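Local atomic coordinates of membrane-fusion protein (Streptococcus pneumoniae, PDB entry 5XU0), a protein that probably serves as the membrane-fusion subunit of a MacAB-like efflux pump, six copies assembling into a channel-like structure that works with the transporter. Residues Q15-D20 / M140-T145; A42-S47 / Q166-I171; R67-L72 / D118-R123; Q74-A79 / S111-L116. The protein carries 2 engineered substitutions. All coordinates share one frame; numbering follows the deposited sequence.

Contact 1. Residues Q15-D20 / M140-T145; sequences QYVYFD and MTVLST. Engineered in segment 140-145: Met140 (natural residue Thr).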
loop_
_atom_site.group_PDB
_atom_site.type_symbol
_atom_site.label_atom_id
_atom_site.label_comp_id
_atom_site.label_asym_id
_atom_site.label_seq_id
_atom_site.Cartn_x
_atom_site.Cartn_y
_atom_site.Cartn_z
ATOM N N GLN B 15 20.819 8.450 14.177
ATOM C CA GLN B 15 19.989 7.258 14.119
ATOM C C GLN B 15 18.526 7.652 14.218
ATOM O O GLN B 15 18.132 8.395 15.128
ATOM C CB GLN B 15 20.346 6.274 15.239
ATOM C CG GLN B 15 19.606 4.954 15.150
ATOM C CD GLN B 15 19.817 4.081 16.366
ATOM O OE1 GLN B 15 19.550 4.492 17.494
ATOM N NE2 GLN B 15 20.292 2.863 16.142
ATOM N N TYR B 16 17.739 7.168 13.261
ATOM C CA TYR B 16 16.288 7.222 13.305
ATOM C C TYR B 16 15.757 5.836 13.637
ATOM O O TYR B 16 16.213 4.836 13.074
ATOM C CB TYR B 16 15.697 7.671 11.965
ATOM C CG TYR B 16 16.126 9.034 11.472
ATOM C CD1 TYR B 16 15.385 10.168 11.778
ATOM C CD2 TYR B 16 17.253 9.183 10.670
ATOM C CE1 TYR B 16 15.763 11.415 11.318
ATOM C CE2 TYR B 16 17.639 10.428 10.205
ATOM C CZ TYR B 16 16.890 11.540 10.533
ATOM O OH TYR B 16 17.268 12.782 10.073
ATOM N N VAL B 17 14.796 5.773 14.550
ATOM C CA VAL B 17 14.021 4.560 14.760
ATOM C C VAL B 17 12.578 4.898 14.402
ATOM O O VAL B 17 11.954 5.791 15.001
ATOM C CB VAL B 17 14.171 3.976 16.178
ATOM C CG1 VAL B 17 15.650 3.839 16.531
ATOM C CG2 VAL B 17 13.425 4.757 17.241
ATOM N N TYR B 18 12.095 4.241 13.353
ATOM C CA TYR B 18 10.744 4.374 12.838
ATOM C C TYR B 18 9.884 3.245 13.383
ATOM O O TYR B 18 10.388 2.182 13.754
ATOM C CB TYR B 18 10.722 4.324 11.304
ATOM C CG TYR B 18 11.745 5.192 10.597
ATOM C CD1 TYR B 18 11.502 6.538 10.365
ATOM C CD2 TYR B 18 12.941 4.656 10.131
ATOM C CE1 TYR B 18 12.426 7.325 9.701
ATOM C CE2 TYR B 18 13.870 5.440 9.467
ATOM C CZ TYR B 18 13.608 6.773 9.256
ATOM O OH TYR B 18 14.530 7.561 8.597
ATOM N N PHE B 19 8.578 3.481 13.415
ATOM C CA PHE B 19 7.647 2.455 13.860
ATOM C C PHE B 19 7.705 1.241 12.937
ATOM O O PHE B 19 7.928 1.359 11.728
ATOM C CB PHE B 19 6.226 3.017 13.907
ATOM C CG PHE B 19 5.210 2.052 14.444
ATOM C CD1 PHE B 19 5.036 1.897 15.808
ATOM C CD2 PHE B 19 4.428 1.299 13.583
ATOM C CE1 PHE B 19 4.103 1.009 16.305
ATOM C CE2 PHE B 19 3.493 0.409 14.073
ATOM C CZ PHE B 19 3.330 0.265 15.437
ATOM N N ASP B 20 7.505 0.062 13.522
ATOM C CA ASP B 20 7.517 -1.195 12.775
ATOM C C ASP B 20 6.334 -2.033 13.236
ATOM O O ASP B 20 6.353 -2.583 14.342
ATOM C CB ASP B 20 8.832 -1.946 12.975
ATOM C CG ASP B 20 9.009 -3.092 11.994
ATOM O OD1 ASP B 20 8.022 -3.475 11.328
ATOM O OD2 ASP B 20 10.137 -3.618 11.897
HETATM N N MSE B 140 12.448 -6.968 20.403
HETATM C CA MSE B 140 11.348 -6.158 20.911
HETATM C C MSE B 140 11.890 -4.972 21.695
HETATM O O MSE B 140 11.135 -4.201 22.287
HETATM C CB MSE B 140 10.422 -7.003 21.785
HETATM C CG MSE B 140 9.901 -8.243 21.082
HETATM SE SE MSE B 140 8.789 -7.796 19.554
HETATM C CE MSE B 140 7.197 -7.324 20.546
ATOM N N THR B 141 13.215 -4.848 21.701
ATOM C CA THR B 141 13.913 -3.710 22.289
ATOM C C THR B 141 14.939 -3.234 21.271
ATOM O O THR B 141 15.914 -3.938 20.996
ATOM C CB THR B 141 14.598 -4.079 23.609
ATOM O OG1 THR B 141 15.464 -5.206 23.406
ATOM C CG2 THR B 141 13.571 -4.415 24.685
ATOM N N VAL B 142 14.721 -2.058 20.709
ATOM C CA VAL B 142 15.656 -1.483 19.750
ATOM C C VAL B 142 16.717 -0.698 20.508
ATOM O O VAL B 142 16.410 0.054 21.442
ATOM C CB VAL B 142 14.915 -0.608 18.721
ATOM C CG1 VAL B 142 15.815 -0.289 17.546
ATOM C CG2 VAL B 142 13.670 -1.339 18.228
ATOM N N LEU B 143 17.973 -0.883 20.109
ATOM C CA LEU B 143 19.121 -0.321 20.804
ATOM C C LEU B 143 19.781 0.765 19.963
ATOM O O LEU B 143 19.604 0.836 18.743
ATOM C CB LEU B 143 20.141 -1.413 21.138
ATOM C CG LEU B 143 19.575 -2.708 21.719
ATOM C CD1 LEU B 143 20.689 -3.716 21.933
ATOM C CD2 LEU B 143 18.835 -2.435 23.020
ATOM N N SER B 144 20.554 1.615 20.635
ATOM C CA SER B 144 21.195 2.746 19.980
ATOM C C SER B 144 22.488 2.301 19.313
ATOM O O SER B 144 23.198 1.435 19.821
ATOM C CB SER B 144 21.482 3.860 20.986
ATOM O OG SER B 144 22.521 4.709 20.527
ATOM N N THR B 145 22.791 2.898 18.165
ATOM C CA THR B 145 23.967 2.532 17.390
ATOM C C THR B 145 25.163 3.434 17.660
ATOM O O THR B 145 26.192 3.288 16.994
ATOM C CB THR B 145 23.647 2.534 15.897
ATOM O OG1 THR B 145 22.759 3.609 15.593
ATOM C CG2 THR B 145 23.006 1.220 15.487
#

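Contact 2. Residues A42-S47 / Q166-I171; sequences ALVKYS and QVMVHI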
loop_
_atom_site.group_PDB
_atom_site.type_symbol
_atom_site.label_atom_id
_atom_site.label_comp_id
_atom_site.label_asym_id
_atom_site.label_seq_id
_atom_site.Cartn_x
_atom_site.Cartn_y
_atom_site.Cartn_z
ATOM N N ALA B 42 18.850 0.662 25.224
ATOM C CA ALA B 42 17.528 0.546 24.627
ATOM C C ALA B 42 16.884 1.921 24.493
ATOM O O ALA B 42 17.128 2.823 25.299
ATOM C CB ALA B 42 16.643 -0.371 25.471
ATOM N N LEU B 43 16.062 2.086 23.449
ATOM C CA LEU B 43 15.316 3.327 23.254
ATOM C C LEU B 43 13.847 3.134 22.923
ATOM O O LEU B 43 13.113 4.124 22.925
ATOM C CB LEU B 43 15.929 4.192 22.142
ATOM C CG LEU B 43 17.427 4.444 22.091
ATOM C CD1 LEU B 43 18.030 3.349 21.276
ATOM C CD2 LEU B 43 17.719 5.805 21.490
ATOM N N VAL B 44 13.402 1.927 22.591
ATOM C CA VAL B 44 11.976 1.623 22.493
ATOM C C VAL B 44 11.788 0.174 22.910
ATOM O O VAL B 44 12.627 -0.684 22.615
ATOM C CB VAL B 44 11.388 1.854 21.076
ATOM C CG1 VAL B 44 11.238 3.337 20.735
ATOM C CG2 VAL B 44 12.214 1.164 20.037
ATOM N N LYS B 45 10.682 -0.098 23.596
ATOM C CA LYS B 45 10.304 -1.453 23.974
ATOM C C LYS B 45 8.897 -1.718 23.464
ATOM O O LYS B 45 7.944 -1.053 23.887
ATOM C CB LYS B 45 10.379 -1.654 25.489
ATOM C CG LYS B 45 9.519 -2.803 26.013
ATOM C CD LYS B 45 10.331 -4.078 26.191
ATOM C CE LYS B 45 9.457 -5.223 26.676
ATOM N NZ LYS B 45 8.456 -4.760 27.678
ATOM N N TYR B 46 8.774 -2.665 22.539
ATOM C CA TYR B 46 7.471 -3.176 22.158
ATOM C C TYR B 46 6.991 -4.192 23.195
ATOM O O TYR B 46 7.774 -4.732 23.980
ATOM C CB TYR B 46 7.526 -3.824 20.772
ATOM C CG TYR B 46 7.846 -2.892 19.620
ATOM C CD1 TYR B 46 6.832 -2.280 18.890
ATOM C CD2 TYR B 46 9.160 -2.647 19.242
ATOM C CE1 TYR B 46 7.120 -1.436 17.827
ATOM C CE2 TYR B 46 9.458 -1.807 18.181
ATOM C CZ TYR B 46 8.435 -1.206 17.477
ATOM O OH TYR B 46 8.728 -0.370 16.422
ATOM N N SER B 47 5.683 -4.450 23.195
ATOM C CA SER B 47 5.102 -5.387 24.151
ATOM C C SER B 47 5.515 -6.811 23.805
ATOM O O SER B 47 5.122 -7.340 22.761
ATOM C CB SER B 47 3.581 -5.263 24.165
ATOM O OG SER B 47 2.991 -6.414 24.744
ATOM N N GLN B 166 7.006 6.872 9.991
ATOM C CA GLN B 166 6.723 7.465 11.298
ATOM C C GLN B 166 7.997 7.442 12.135
ATOM O O GLN B 166 8.343 6.418 12.731
ATOM C CB GLN B 166 5.588 6.719 11.991
ATOM C CG GLN B 166 4.305 6.640 11.176
ATOM C CD GLN B 166 3.078 7.040 11.976
ATOM O OE1 GLN B 166 2.284 6.193 12.383
ATOM N NE2 GLN B 166 2.919 8.338 12.206
ATOM N N VAL B 167 8.700 8.572 12.183
ATOM C CA VAL B 167 9.873 8.688 13.042
ATOM C C VAL B 167 9.412 8.651 14.491
ATOM O O VAL B 167 8.657 9.523 14.936
ATOM C CB VAL B 167 10.649 9.979 12.756
ATOM C CG1 VAL B 167 11.822 10.118 13.728
ATOM C CG2 VAL B 167 11.107 10.038 11.307
HETATM N N MSE B 168 9.868 7.652 15.236
HETATM C CA MSE B 168 9.493 7.567 16.638
HETATM C C MSE B 168 10.575 8.130 17.545
HETATM O O MSE B 168 10.262 8.813 18.520
HETATM C CB MSE B 168 9.169 6.130 17.028
HETATM C CG MSE B 168 7.680 5.869 17.173
HETATM SE SE MSE B 168 7.330 4.370 18.348
HETATM C CE MSE B 168 8.443 3.072 17.436
ATOM N N VAL B 169 11.847 7.866 17.243
ATOM C CA VAL B 169 12.927 8.454 18.035
ATOM C C VAL B 169 14.087 8.814 17.120
ATOM O O VAL B 169 14.506 8.004 16.289
ATOM C CB VAL B 169 13.387 7.521 19.175
ATOM C CG1 VAL B 169 14.738 7.942 19.719
ATOM C CG2 VAL B 169 12.377 7.528 20.288
ATOM N N HIS B 170 14.607 10.030 17.280
ATOM C CA HIS B 170 15.738 10.530 16.515
ATOM C C HIS B 170 16.825 10.979 17.476
ATOM O O HIS B 170 16.578 11.827 18.346
ATOM C CB HIS B 170 15.324 11.687 15.605
ATOM C CG HIS B 170 16.417 12.167 14.704
ATOM N ND1 HIS B 170 16.364 13.380 14.051
ATOM C CD2 HIS B 170 17.592 11.596 14.344
ATOM C CE1 HIS B 170 17.459 13.535 13.329
ATOM N NE2 HIS B 170 18.221 12.468 13.490
ATOM N N ILE B 171 18.019 10.402 17.310
ATOM C CA ILE B 171 19.169 10.666 18.166
ATOM C C ILE B 171 20.353 10.986 17.266
ATOM O O ILE B 171 20.440 10.500 16.134
ATOM C CB ILE B 171 19.487 9.467 19.098
ATOM C CG1 ILE B 171 20.147 8.316 18.336
ATOM C CG2 ILE B 171 18.231 8.959 19.774
ATOM C CD1 ILE B 171 21.648 8.476 18.188
#

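Contact 3. Residues R67-L72 / D118-R123; sequences RHINEL and DARDAR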
loop_
_atom_site.group_PDB
_atom_site.type_symbol
_atom_site.label_atom_id
_atom_site.label_comp_id
_atom_site.label_asym_id
_atom_site.label_seq_id
_atom_site.Cartn_x
_atom_site.Cartn_y
_atom_site.Cartn_z
ATOM N N ARG B 67 11.657 -35.904 25.487
ATOM C CA ARG B 67 10.859 -37.004 26.021
ATOM C C ARG B 67 10.609 -38.070 24.964
ATOM O O ARG B 67 10.683 -39.270 25.251
ATOM C CB ARG B 67 9.525 -36.485 26.559
ATOM C CG ARG B 67 9.614 -35.692 27.845
ATOM C CD ARG B 67 8.246 -35.591 28.497
ATOM N NE ARG B 67 7.232 -35.128 27.554
ATOM C CZ ARG B 67 6.611 -33.956 27.640
ATOM N NH1 ARG B 67 6.899 -33.123 28.632
ATOM N NH2 ARG B 67 5.702 -33.616 26.736
ATOM N N HIS B 68 10.317 -37.651 23.731
ATOM C CA HIS B 68 10.029 -38.616 22.675
ATOM C C HIS B 68 11.262 -39.437 22.322
ATOM O O HIS B 68 11.190 -40.668 22.225
ATOM C CB HIS B 68 9.479 -37.899 21.443
ATOM C CG HIS B 68 8.105 -37.342 21.640
ATOM N ND1 HIS B 68 7.403 -36.715 20.633
ATOM C CD2 HIS B 68 7.301 -37.319 22.729
ATOM C CE1 HIS B 68 6.226 -36.331 21.094
ATOM N NE2 HIS B 68 6.139 -36.685 22.364
ATOM N N ILE B 69 12.407 -38.776 22.131
ATOM C CA ILE B 69 13.632 -39.514 21.827
ATOM C C ILE B 69 13.951 -40.499 22.948
ATOM O O ILE B 69 14.383 -41.633 22.697
ATOM C CB ILE B 69 14.798 -38.539 21.570
ATOM C CG1 ILE B 69 14.619 -37.842 20.217
ATOM C CG2 ILE B 69 16.139 -39.265 21.627
ATOM C CD1 ILE B 69 15.882 -37.197 19.680
ATOM N N ASN B 70 13.710 -40.098 24.198
ATOM C CA ASN B 70 13.996 -40.975 25.331
ATOM C C ASN B 70 13.063 -42.181 25.350
ATOM O O ASN B 70 13.515 -43.323 25.490
ATOM C CB ASN B 70 13.892 -40.192 26.638
ATOM C CG ASN B 70 15.134 -39.372 26.924
ATOM O OD1 ASN B 70 16.247 -39.770 26.578
ATOM N ND2 ASN B 70 14.949 -38.214 27.553
ATOM N N GLU B 71 11.755 -41.948 25.221
ATOM C CA GLU B 71 10.801 -43.055 25.245
ATOM C C GLU B 71 11.042 -44.017 24.088
ATOM O O GLU B 71 10.920 -45.237 24.246
ATOM C CB GLU B 71 9.369 -42.516 25.221
ATOM C CG GLU B 71 8.999 -41.699 26.452
ATOM C CD GLU B 71 8.036 -40.567 26.143
ATOM O OE1 GLU B 71 7.561 -40.477 24.990
ATOM O OE2 GLU B 71 7.754 -39.763 27.057
ATOM N N LEU B 72 11.401 -43.489 22.918
ATOM C CA LEU B 72 11.757 -44.369 21.812
ATOM C C LEU B 72 13.050 -45.122 22.096
ATOM O O LEU B 72 13.225 -46.248 21.617
ATOM C CB LEU B 72 11.879 -43.567 20.518
ATOM C CG LEU B 72 10.621 -42.863 20.004
ATOM C CD1 LEU B 72 10.797 -42.469 18.552
ATOM C CD2 LEU B 72 9.395 -43.743 20.185
ATOM N N ASP B 118 12.983 -39.746 12.758
ATOM C CA ASP B 118 11.935 -38.741 12.648
ATOM C C ASP B 118 11.720 -37.945 13.930
ATOM O O ASP B 118 10.962 -36.971 13.913
ATOM C CB ASP B 118 10.620 -39.398 12.219
ATOM C CG ASP B 118 10.580 -39.696 10.731
ATOM O OD1 ASP B 118 11.627 -39.542 10.066
ATOM O OD2 ASP B 118 9.505 -40.084 10.222
ATOM N N ALA B 119 12.359 -38.328 15.037
ATOM C CA ALA B 119 12.314 -37.531 16.255
ATOM C C ALA B 119 13.527 -36.629 16.414
ATOM O O ALA B 119 13.422 -35.587 17.071
ATOM C CB ALA B 119 12.192 -38.436 17.487
ATOM N N ARG B 120 14.673 -37.004 15.837
ATOM C CA ARG B 120 15.794 -36.072 15.778
ATOM C C ARG B 120 15.468 -34.886 14.878
ATOM O O ARG B 120 15.850 -33.747 15.172
ATOM C CB ARG B 120 17.054 -36.787 15.292
ATOM C CG ARG B 120 17.380 -38.066 16.040
ATOM C CD ARG B 120 18.706 -38.641 15.573
ATOM N NE ARG B 120 18.646 -40.095 15.431
ATOM C CZ ARG B 120 19.002 -40.750 14.331
ATOM N NH1 ARG B 120 19.449 -40.081 13.275
ATOM N NH2 ARG B 120 18.914 -42.071 14.288
ATOM N N ASP B 121 14.762 -35.137 13.775
ATOM C CA ASP B 121 14.279 -34.041 12.945
ATOM C C ASP B 121 13.336 -33.140 13.732
ATOM O O ASP B 121 13.447 -31.909 13.682
ATOM C CB ASP B 121 13.583 -34.594 11.700
ATOM C CG ASP B 121 14.563 -35.032 10.631
ATOM O OD1 ASP B 121 15.786 -34.977 10.882
ATOM O OD2 ASP B 121 14.108 -35.427 9.537
ATOM N N ALA B 122 12.405 -33.745 14.475
ATOM C CA ALA B 122 11.473 -32.964 15.282
ATOM C C ALA B 122 12.205 -32.116 16.315
ATOM O O ALA B 122 11.838 -30.958 16.551
ATOM C CB ALA B 122 10.466 -33.891 15.961
ATOM N N ARG B 123 13.248 -32.671 16.939
ATOM C CA ARG B 123 14.000 -31.891 17.919
ATOM C C ARG B 123 14.805 -30.778 17.254
ATOM O O ARG B 123 14.998 -29.714 17.854
ATOM C CB ARG B 123 14.911 -32.803 18.749
ATOM C CG ARG B 123 16.263 -33.109 18.121
ATOM C CD ARG B 123 17.345 -33.307 19.167
ATOM N NE ARG B 123 17.231 -32.355 20.266
ATOM C CZ ARG B 123 17.668 -31.100 20.218
ATOM N NH1 ARG B 123 18.248 -30.638 19.117
ATOM N NH2 ARG B 123 17.524 -30.305 21.270
#

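Contact 4. Residues Q74-A79 / S111-L116; sequences QARNEA and SIDAQL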
loop_
_atom_site.group_PDB
_atom_site.type_symbol
_atom_site.label_atom_id
_atom_site.label_comp_id
_atom_site.label_asym_id
_atom_site.label_seq_id
_atom_site.Cartn_x
_atom_site.Cartn_y
_atom_site.Cartn_z
ATOM N N GLN B 74 14.167 -46.126 25.286
ATOM C CA GLN B 74 13.740 -47.198 26.181
ATOM C C GLN B 74 12.903 -48.244 25.463
ATOM O O GLN B 74 12.892 -49.406 25.882
ATOM C CB GLN B 74 12.990 -46.617 27.400
ATOM C CG GLN B 74 11.623 -45.914 27.177
ATOM C CD GLN B 74 10.467 -46.808 26.726
ATOM O OE1 GLN B 74 10.449 -48.010 26.984
ATOM N NE2 GLN B 74 9.492 -46.207 26.040
ATOM N N ALA B 75 12.229 -47.866 24.379
ATOM C CA ALA B 75 11.395 -48.798 23.637
ATOM C C ALA B 75 12.130 -49.504 22.502
ATOM O O ALA B 75 11.571 -50.437 21.917
ATOM C CB ALA B 75 10.161 -48.076 23.079
ATOM N N ARG B 76 13.360 -49.097 22.177
ATOM C CA ARG B 76 14.142 -49.858 21.205
ATOM C C ARG B 76 14.851 -51.033 21.865
ATOM O O ARG B 76 14.972 -52.106 21.264
ATOM C CB ARG B 76 15.162 -48.959 20.502
ATOM C CG ARG B 76 15.958 -49.676 19.415
ATOM C CD ARG B 76 17.003 -48.773 18.781
ATOM N NE ARG B 76 17.844 -49.495 17.828
ATOM C CZ ARG B 76 18.923 -50.195 18.162
ATOM N NH1 ARG B 76 19.300 -50.274 19.432
ATOM N NH2 ARG B 76 19.628 -50.820 17.227
ATOM N N ASN B 77 15.327 -50.843 23.097
ATOM C CA ASN B 77 15.987 -51.930 23.811
ATOM C C ASN B 77 15.001 -53.032 24.175
ATOM O O ASN B 77 15.329 -54.222 24.082
ATOM C CB ASN B 77 16.675 -51.389 25.063
ATOM C CG ASN B 77 17.851 -50.491 24.738
ATOM O OD1 ASN B 77 18.361 -50.497 23.615
ATOM N ND2 ASN B 77 18.292 -49.713 25.721
ATOM N N GLU B 78 13.786 -52.657 24.587
ATOM C CA GLU B 78 12.768 -53.653 24.901
ATOM C C GLU B 78 12.430 -54.508 23.687
ATOM O O GLU B 78 12.016 -55.663 23.837
ATOM C CB GLU B 78 11.512 -52.968 25.440
ATOM C CG GLU B 78 11.576 -52.631 26.921
ATOM C CD GLU B 78 10.500 -51.649 27.346
ATOM O OE1 GLU B 78 9.659 -51.279 26.499
ATOM O OE2 GLU B 78 10.495 -51.247 28.530
ATOM N N ALA B 79 12.600 -53.964 22.481
ATOM C CA ALA B 79 12.393 -54.740 21.267
ATOM C C ALA B 79 13.630 -55.527 20.859
ATOM O O ALA B 79 13.502 -56.536 20.157
ATOM C CB ALA B 79 11.960 -53.824 20.120
ATOM N N SER B 111 11.415 -50.302 12.802
ATOM C CA SER B 111 10.377 -49.294 12.994
ATOM C C SER B 111 10.828 -48.231 13.988
ATOM O O SER B 111 10.638 -47.026 13.761
ATOM C CB SER B 111 9.087 -49.967 13.468
ATOM O OG SER B 111 8.075 -49.016 13.753
ATOM N N ILE B 112 11.452 -48.660 15.087
ATOM C CA ILE B 112 11.912 -47.712 16.094
ATOM C C ILE B 112 13.070 -46.880 15.561
ATOM O O ILE B 112 13.187 -45.692 15.874
ATOM C CB ILE B 112 12.291 -48.449 17.390
ATOM C CG1 ILE B 112 11.113 -49.284 17.894
ATOM C CG2 ILE B 112 12.711 -47.452 18.456
ATOM C CD1 ILE B 112 9.806 -48.517 17.968
ATOM N N ASP B 113 13.950 -47.485 14.758
ATOM C CA ASP B 113 15.029 -46.717 14.143
ATOM C C ASP B 113 14.466 -45.600 13.271
ATOM O O ASP B 113 14.910 -44.445 13.347
ATOM C CB ASP B 113 15.938 -47.639 13.328
ATOM C CG ASP B 113 17.145 -48.119 14.118
ATOM O OD1 ASP B 113 17.120 -48.029 15.364
ATOM O OD2 ASP B 113 18.124 -48.582 13.491
ATOM N N ALA B 114 13.466 -45.927 12.448
ATOM C CA ALA B 114 12.823 -44.915 11.616
ATOM C C ALA B 114 12.217 -43.806 12.469
ATOM O O ALA B 114 12.474 -42.617 12.237
ATOM C CB ALA B 114 11.757 -45.567 10.736
ATOM N N GLN B 115 11.414 -44.181 13.471
ATOM C CA GLN B 115 10.819 -43.174 14.348
ATOM C C GLN B 115 11.883 -42.315 15.025
ATOM O O GLN B 115 11.649 -41.130 15.287
ATOM C CB GLN B 115 9.932 -43.848 15.396
ATOM C CG GLN B 115 8.749 -44.608 14.825
ATOM C CD GLN B 115 7.835 -45.148 15.907
ATOM O OE1 GLN B 115 7.802 -46.353 16.164
ATOM N NE2 GLN B 115 7.088 -44.258 16.550
ATOM N N LEU B 116 13.052 -42.894 15.310
ATOM C CA LEU B 116 14.150 -42.127 15.889
ATOM C C LEU B 116 14.654 -41.079 14.909
ATOM O O LEU B 116 14.783 -39.897 15.255
ATOM C CB LEU B 116 15.284 -43.067 16.297
ATOM C CG LEU B 116 15.139 -43.773 17.643
ATOM C CD1 LEU B 116 16.418 -44.513 17.997
ATOM C CD2 LEU B 116 14.789 -42.764 18.717
#

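Contact 1. Residues Q15-D20 / M140-T145
Gln15 makes a weak polar contact with Leu143 O and packs on Ser144 and Thr145, while Val17 and Val142 form a smaller apolar contact. Along the polar side the Gln15 chain runs out almost straight, with CG and then CD each in an extended conformation (chi1 -174°, chi2 -172°), and delivers the amide to the segment that follows strand 141-143. Its NE2 gives a weak hydrogen bond to the backbone O of Leu143, with a donor-acceptor distance of 3.4 Å and an N-H...O angle of 151°. The amide oxygen OE1 rests against Ser144 CA at 3.5 Å, a van der Waals contact. NE2 also comes close to the hydroxyl and the backbone N of Thr145, but neither approach has the geometry or chemistry of a hydrogen bond, so the Leu143 carbonyl remains the partner that can be assigned across these segments.

The two strands belong to different layers of the barrel-sandwich domain, the lipoyl-like module of HlyD-type membrane-fusion proteins. Strand 14-18 pairs with strand 167-172, whereas strand 141-143 pairs with strand 42-46, so side chains bridge the layers here.

In the apolar part, Val17 CG1 meets Val142 CG1 at 4.3 Å, methyl against methyl, both CB atoms being directed at the opposing segment. Val17 also touches Val169, and Val142 touches Val44. The backbone N of Tyr16 is hydrogen-bonded to Asn156 of a neighbouring subunit.

Contact 2. Residues A42-S47 / Q166-I171
Leu43 and Ile171 are brought together by their first torsions: Leu43 holds CG beside its backbone N (chi1 -47°), and Ile171 places CG1 between the backbone N and the carbonyl carbon (chi1 75°), which turns CG2 to the other strand. Leu43 CD2 then lies 3.6 Å from Ile171 CG2, the side chains crossing at about a right angle. The same methyl, CD2 of Leu43, reaches CG1 of Val169 at 4.1 Å, and one branch of a leucine thereby serves two partners.

Strands 42-46 and 167-171 run antiparallel at 164°, their axes 8.2 Å apart. That spacing is too wide for backbone pairing; they are facing layers of the barrel-sandwich domain. Strand 167-172 carries a classic beta bulge, in which Met168 and Val169 both stand opposite Val17. The CB atoms of both bulge residues point towards strand 42-46, which concentrates apolar groups at one level of the interface.

Val44 CG1 takes up both of them, lying 4.3 Å from the terminal CE of Met168, a selenomethionine, and 4.4 Å from Val169 CG2. The Met168 chain bends at its last torsion, and CE also sits 3.6 Å from Tyr46 OH, approaching the phenol ring obliquely. That hydroxyl has a weak hydrogen bond with the backbone N of Asp20. All the residues touching here are buried, and Val169 packs further on Ile29.

Contact 3. Residues R67-L72 / D118-R123
Ile69 reaches across from helix 49-77 to Ala119, and its longer branch makes most of this contact. From CB, which points at the opposite helix, CG1 is set beside the backbone N (chi1 -72°) and lies 3.7 Å from Ala119 CB. One bond further on, CD1 passes the alanine methyl and settles 3.9 Å from the backbone O of Ala119. The same terminal methyl touches the aliphatic part of two arginines, CD1 to Arg120 CG at 4.0 Å and CD1 to Arg123 CD at 4.2 Å, with the Arg120 chain crossing at about a right angle.

Helices 49-77 and 109-138 form the antiparallel alpha-helical hairpin that membrane-fusion proteins of this family project from the barrel-sandwich domain. Their local axes lie 9.5 Å apart at 163°, with Ile69 level with Ala119.

Leu72, one turn on, brings CD1 to 4.4 Å from Ala119 CB, and the small alanine is therefore covered by two branched side chains. Charged groups flank this thin apolar seam. Arg67 forms salt bridges with Asp118 and Asp121 of a neighbouring subunit, while His68 is hydrogen-bonded to the Asp118 carboxylate of that same neighbouring subunit.

Contact 4. Residues Q74-A79 / S111-L116
Arg76 and Asp113 form a salt bridge near the far end of the helical hairpin. Arg76 NE donates to Asp113 OD1 over 3.0 Å, with an N-H...O angle of 139°, so the bond is bent. The oxygen stands at the edge of the guanidinium, somewhat tilted from its plane, and is met on its syn side. The guanidinium and carboxylate planes are only 12° apart, yet the pairing is single rather than two-pronged, since OD1 faces NE and the terminal nitrogens lie farther away.

An extended arginine chain makes this possible. With CG anti to the backbone N (chi1 -177°) and the chain straight as far as NE, Arg76 reaches past Ile112 to the Asp113 carboxylate, and its CD passes 3.5 Å from Asp113 OD1. Nearer the backbone, the base of the same chain packs on isoleucine: Arg76 CB touches Ile112 CG2 at 3.5 Å. The other branch of that isoleucine, CG1, faces the backbone O of Ala75 at 4.2 Å. At the margin Leu116 CD1 comes to 4.4 Å from Arg76 CD, a loose van der Waals contact.

Leu116 also packs on Leu72 and Asn73 of helix 49-77, carrying the interface towards the barrel-sandwich domain. Away from that domain lies the connection between the two helices, most of which is not modelled. Ala114 touches Glu71 of a neighbouring subunit.

In the fold
Contacts 1 and 2 both join the two layers of the barrel-sandwich domain, and each takes one strand from each of the sheet pairs 14-18/167-172 and 42-46/141-143; their centres are 5 Å apart. Contact 2 is wholly buried and apolar, whereas contact 1 is partly buried and adds a weak hydrogen bond from a glutamine amide. Contacts 3 and 4 lie on the surface, their centres about 40 and 50 Å from the centre of the chain, and both hold helix 49-77 to helix 109-138. Leu72 and Leu116 connect them. In contact 3 hydrocarbon packing alone crosses between the segments, while contact 4 adds an ion pair. The hairpin is inserted between strands 42-46 and 141-143.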